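Local coordinates for probable ss-1,3-N-acetylglucosaminyltransferase (Staphylococcus aureus subsp. aureus N315, PDB 6H1J), which is probably a glycosyltransferase, with a family 2 catalytic domain of the GT-A class followed by a TarS-type linker region, at residues L43-K48 and R118-L123; E129-L134 and S210-I215. All blocks are in the same frame, centred on the assembly; numbering follows the deposited sequence.

Both contacts involve the helix 119-129, but at its two ends. In contact 1 its first turn, led by Arg118, meets the loop 43-48 between helix 35-43 and strand 52-58; in contact 2 the loop after its last turn runs beside residues 210-215 as strand 134-142 begins. Their centres lie about 18 Å apart and they do not touch. Contact 1 is partly buried and farther from the centre of the chain, and its chemistry is that of side chains and a water serving a helix start, with a magnesium ion behind the loop. Contact 2 is more buried, and backbone bonds opening a parallel strand pairing share it equally with bonds made by an aspartate and an asparagine.

Contact 1: residues L43-K48 and R118-L123. With MG (magnesium ion), chain I.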
# COMPACT_ATOMS: atom_id res chain seq x y z
N LEU B 43 -40.37 -38.72 -0.13
CA LEU B 43 -41.53 -39.58 0.05
C LEU B 43 -41.38 -40.44 1.31
O LEU B 43 -42.38 -40.78 1.91
CB LEU B 43 -41.74 -40.43 -1.20
CG LEU B 43 -42.07 -39.62 -2.45
CD1 LEU B 43 -42.34 -40.54 -3.62
CD2 LEU B 43 -43.23 -38.68 -2.23
N ASN B 44 -40.14 -40.72 1.74
CA ASN B 44 -39.86 -41.51 2.94
C ASN B 44 -39.68 -40.58 4.16
O ASN B 44 -38.58 -40.40 4.65
CB ASN B 44 -38.62 -42.38 2.73
CG ASN B 44 -38.30 -43.28 3.91
OD1 ASN B 44 -39.20 -43.82 4.55
ND2 ASN B 44 -37.02 -43.50 4.19
N GLN B 45 -40.76 -39.98 4.65
CA GLN B 45 -40.70 -39.07 5.82
C GLN B 45 -41.50 -39.67 6.97
O GLN B 45 -42.52 -40.34 6.74
CB GLN B 45 -41.26 -37.69 5.45
CG GLN B 45 -40.33 -36.86 4.58
CD GLN B 45 -39.05 -36.45 5.27
OE1 GLN B 45 -39.10 -35.74 6.29
NE2 GLN B 45 -37.91 -36.85 4.71
N THR B 46 -41.07 -39.41 8.21
CA THR B 46 -41.86 -39.74 9.41
C THR B 46 -43.18 -38.96 9.44
O THR B 46 -44.17 -39.44 10.00
CB THR B 46 -41.08 -39.52 10.70
OG1 THR B 46 -40.60 -38.17 10.72
CG2 THR B 46 -39.94 -40.50 10.85
N MET B 47 -43.19 -37.75 8.85
CA MET B 47 -44.43 -36.98 8.70
C MET B 47 -45.43 -37.81 7.86
O MET B 47 -45.09 -38.37 6.85
CB MET B 47 -44.18 -35.62 8.05
CG MET B 47 -45.39 -34.74 7.96
SD MET B 47 -45.14 -33.07 7.29
CE MET B 47 -44.51 -32.21 8.72
N LYS B 48 -46.70 -37.79 8.27
CA LYS B 48 -47.78 -38.43 7.56
C LYS B 48 -47.80 -37.92 6.11
O LYS B 48 -47.79 -36.72 5.88
CB LYS B 48 -49.08 -38.10 8.29
CG LYS B 48 -50.33 -38.86 7.86
CD LYS B 48 -51.58 -38.43 8.62
CE LYS B 48 -51.36 -38.36 10.12
N ARG B 118 -36.53 -37.79 9.19
CA ARG B 118 -37.22 -37.03 10.27
C ARG B 118 -37.15 -35.52 10.03
O ARG B 118 -37.54 -34.77 10.94
CB ARG B 118 -36.59 -37.37 11.63
CG ARG B 118 -36.56 -38.85 11.95
CD ARG B 118 -36.16 -39.11 13.39
NE ARG B 118 -36.47 -37.98 14.25
CZ ARG B 118 -37.54 -37.92 15.04
NH1 ARG B 118 -38.75 -38.01 14.53
NH2 ARG B 118 -37.39 -37.75 16.34
N ALA B 119 -36.72 -35.09 8.84
CA ALA B 119 -36.55 -33.67 8.52
C ALA B 119 -37.87 -32.89 8.63
O ALA B 119 -37.94 -31.86 9.34
CB ALA B 119 -35.93 -33.47 7.16
N LEU B 120 -38.89 -33.29 7.88
CA LEU B 120 -40.11 -32.45 7.81
C LEU B 120 -40.83 -32.40 9.16
O LEU B 120 -41.18 -31.33 9.66
CB LEU B 120 -41.03 -32.97 6.70
CG LEU B 120 -40.49 -32.89 5.27
CD1 LEU B 120 -41.59 -33.15 4.25
CD2 LEU B 120 -39.82 -31.55 4.97
N GLU B 121 -40.99 -33.56 9.79
CA GLU B 121 -41.68 -33.66 11.07
C GLU B 121 -40.93 -32.85 12.16
O GLU B 121 -41.55 -32.06 12.91
CB GLU B 121 -41.81 -35.12 11.50
CG GLU B 121 -42.24 -35.24 12.94
CD GLU B 121 -42.94 -36.52 13.28
OE1 GLU B 121 -42.38 -37.60 12.96
OE2 GLU B 121 -44.06 -36.42 13.82
N ASP B 122 -39.63 -33.11 12.31
CA ASP B 122 -38.85 -32.48 13.39
C ASP B 122 -38.77 -30.97 13.18
O ASP B 122 -38.88 -30.20 14.14
CB ASP B 122 -37.47 -33.10 13.54
CG ASP B 122 -37.46 -34.46 14.20
OD1 ASP B 122 -38.56 -34.95 14.54
OD2 ASP B 122 -36.37 -35.02 14.38
N LEU B 123 -38.55 -30.53 11.93
CA LEU B 123 -38.41 -29.09 11.68
C LEU B 123 -39.77 -28.41 11.85
O LEU B 123 -39.85 -27.36 12.50
CB LEU B 123 -37.81 -28.81 10.30
CG LEU B 123 -36.27 -28.77 10.23
CD1 LEU B 123 -35.63 -29.92 11.00
CD2 LEU B 123 -35.77 -28.76 8.79
MG MG I . -44.72 -40.71 6.24
O HOH W 1 -44.47 -40.01 4.24
O HOH W 2 -40.55 -36.25 8.78
O HOH W 3 -45.48 -41.43 8.40
O HOH W 4 -47.11 -41.69 5.93
O HOH W 5 -44.20 -43.19 6.12
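Gln45 turns its amide oxygen to the first turn of helix 119-129, where Leu120 N donates to Gln45 OE1 at 2.9 Å in a nearly straight bond (169° at the hydrogen). The donor is tilted 22° from the carbonyl plane. A bend at chi2 (-66°) carries the Gln45 amide to Leu120 N and CG; Gln45 CG itself packs against Leu120 CD1, and NE2 donates to the backbone oxygens of Ser41 and His116. Thr46 OG1 donates to Glu121 OE1 at 2.9 Å, on the anti side of the carboxylate. Water 2 sits between the segments and makes four bonds: it donates to Gln45 OE1 and to Thr46 OG1 (2.7 Å), and accepts from Met47 N and from Glu121 N (2.9 Å). The early helix N-H groups of Leu120 and Glu121 are thus met by an amide oxygen and a water. Arg118, at the N-cap position, forms a salt bridge through NE to Asp122 OD2, weak as a hydrogen bond; OD2 is also hydrogen-bonded to Tyr221 OH. Beside these polar links Met47 CE lies 4.1 Å from Leu120 CB. On the loop's other flank Gln45 O (2.3 Å) and Met47 O (2.5 Å) bind the magnesium ion together with four waters. Gln45 and Met47 thus give their carbonyl oxygens to the metal, while the side chains of Gln45, Thr46 and Met47 meet the helix start, which probably helps to fix the loop's shape.

Contact 2: residues E129-L134 and S210-I215; sequences ENNSDL and SKNYSI
Ser210 brings its CB to 3.5 Å from Asp133 CB, while its hydroxyl is bonded to the backbone oxygen of Phe206 in helix 198-207. At Lys211 the backbone N-H donates to Asp133 OD2, and the next N-H, that of Asn212, does the same at 3.1 Å. Both reach that oxygen on its anti side, somewhat out of the carboxylate plane, so one aspartate oxygen grips two successive amides. Asn212 uses both side chain and backbone. Its ND2 donates to Asn131 O at 3.0 Å, nearly straight (165°) and with the acceptor close to its own amide plane, though the nitrogen stands above the carbonyl plane of Asn131. Its backbone O accepts from Asp133 N (2.7 Å) and from Leu134 N (3.2 Å), the latter in the carbonyl plane. Asn131, with positive phi, is the C-prime residue of a Schellman motif ending helix 119-129, so the chain leaves the helix and within a few residues enters strand 134-142, which pairs in parallel with 213-216 in the mixed sheet of the GT-A-type domain. Tyr213 is bridged in parallel to Leu134; its CD1 meets Leu134 CB obliquely at 4.1 Å, and Lys211 O lies over the centre of one ring face. Ser214 N then donates to Leu134 O at 2.9 Å, continuing the parallel pairing. Ser214 OG, anti to the carbonyl carbon (chi1 -59°), is hydrogen-bonded to the backbone oxygen of Ala159; the distance from Ser214 OG to Ser132 OG is 2.5 Å.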
# COMPACT_ATOMS: atom_id res chain seq x y z
N GLU B 129 -43.87 -25.35 17.88
CA GLU B 129 -43.58 -25.14 19.31
C GLU B 129 -43.11 -23.70 19.59
O GLU B 129 -43.49 -23.12 20.60
CB GLU B 129 -42.51 -26.12 19.79
CG GLU B 129 -43.06 -27.49 20.09
CD GLU B 129 -42.05 -28.63 20.09
OE1 GLU B 129 -42.48 -29.79 19.89
OE2 GLU B 129 -40.85 -28.36 20.29
N ASN B 130 -42.29 -23.14 18.70
CA ASN B 130 -41.58 -21.91 18.94
C ASN B 130 -42.12 -20.75 18.08
O ASN B 130 -41.43 -19.73 17.94
CB ASN B 130 -40.10 -22.19 18.68
CG ASN B 130 -39.53 -23.10 19.75
OD1 ASN B 130 -39.54 -22.75 20.93
ND2 ASN B 130 -39.03 -24.25 19.37
N ASN B 131 -43.29 -20.93 17.46
CA ASN B 131 -43.91 -19.89 16.60
C ASN B 131 -42.89 -19.37 15.58
O ASN B 131 -42.77 -18.17 15.38
CB ASN B 131 -44.55 -18.76 17.43
CG ASN B 131 -45.41 -17.79 16.64
OD1 ASN B 131 -45.99 -18.14 15.60
ND2 ASN B 131 -45.52 -16.55 17.11
N SER B 132 -42.14 -20.29 14.93
CA SER B 132 -40.98 -19.88 14.08
C SER B 132 -41.43 -19.48 12.68
O SER B 132 -42.24 -20.16 12.07
CB SER B 132 -39.94 -20.96 13.98
OG SER B 132 -39.53 -21.38 15.25
N ASP B 133 -40.84 -18.39 12.16
CA ASP B 133 -41.01 -17.97 10.76
C ASP B 133 -40.04 -18.78 9.89
O ASP B 133 -40.30 -19.04 8.70
CB ASP B 133 -40.84 -16.46 10.60
CG ASP B 133 -41.79 -15.67 11.49
OD1 ASP B 133 -43.02 -15.89 11.32
OD2 ASP B 133 -41.28 -14.87 12.38
N LEU B 134 -38.93 -19.20 10.49
CA LEU B 134 -37.85 -19.83 9.75
C LEU B 134 -37.23 -20.91 10.63
O LEU B 134 -36.94 -20.65 11.77
CB LEU B 134 -36.82 -18.76 9.40
CG LEU B 134 -35.59 -19.25 8.62
CD1 LEU B 134 -35.99 -19.83 7.27
CD2 LEU B 134 -34.57 -18.14 8.46
N SER B 210 -39.17 -10.96 9.18
CA SER B 210 -39.62 -11.91 10.20
C SER B 210 -38.75 -11.79 11.46
O SER B 210 -37.65 -11.28 11.38
CB SER B 210 -39.60 -13.33 9.65
OG SER B 210 -38.26 -13.70 9.28
N LYS B 211 -39.23 -12.29 12.60
CA LYS B 211 -38.48 -12.10 13.84
C LYS B 211 -38.08 -13.42 14.49
O LYS B 211 -37.11 -13.44 15.23
CB LYS B 211 -39.27 -11.26 14.84
CG LYS B 211 -40.70 -11.70 15.08
CD LYS B 211 -41.36 -11.02 16.29
CE LYS B 211 -42.87 -10.99 16.20
NZ LYS B 211 -43.50 -12.27 16.58
N ASN B 212 -38.80 -14.52 14.19
CA ASN B 212 -38.63 -15.75 14.93
C ASN B 212 -37.94 -16.81 14.06
O ASN B 212 -38.51 -17.32 13.08
CB ASN B 212 -39.97 -16.26 15.44
CG ASN B 212 -40.55 -15.44 16.57
OD1 ASN B 212 -39.90 -14.54 17.10
ND2 ASN B 212 -41.78 -15.74 16.93
N TYR B 213 -36.71 -17.18 14.45
CA TYR B 213 -35.89 -18.12 13.74
C TYR B 213 -35.49 -19.23 14.72
O TYR B 213 -35.19 -18.94 15.87
CB TYR B 213 -34.62 -17.44 13.21
CG TYR B 213 -34.79 -16.00 12.78
CD1 TYR B 213 -35.75 -15.62 11.86
CD2 TYR B 213 -33.93 -15.01 13.26
CE1 TYR B 213 -35.89 -14.29 11.48
CE2 TYR B 213 -34.04 -13.69 12.86
CZ TYR B 213 -35.03 -13.32 11.97
OH TYR B 213 -35.12 -12.02 11.58
N SER B 214 -35.42 -20.46 14.24
CA SER B 214 -35.04 -21.61 15.04
C SER B 214 -33.99 -22.42 14.29
O SER B 214 -34.00 -22.47 13.06
CB SER B 214 -36.24 -22.49 15.34
OG SER B 214 -37.22 -21.75 16.03
N ILE B 215 -33.13 -23.08 15.05
CA ILE B 215 -32.05 -23.91 14.53
C ILE B 215 -32.14 -25.24 15.25
O ILE B 215 -32.24 -25.24 16.45
CB ILE B 215 -30.67 -23.24 14.75
CG1 ILE B 215 -30.58 -21.88 14.07
CG2 ILE B 215 -29.54 -24.18 14.32
CD1 ILE B 215 -29.44 -21.04 14.61
O HOH W 6 -43.35 -15.82 19.72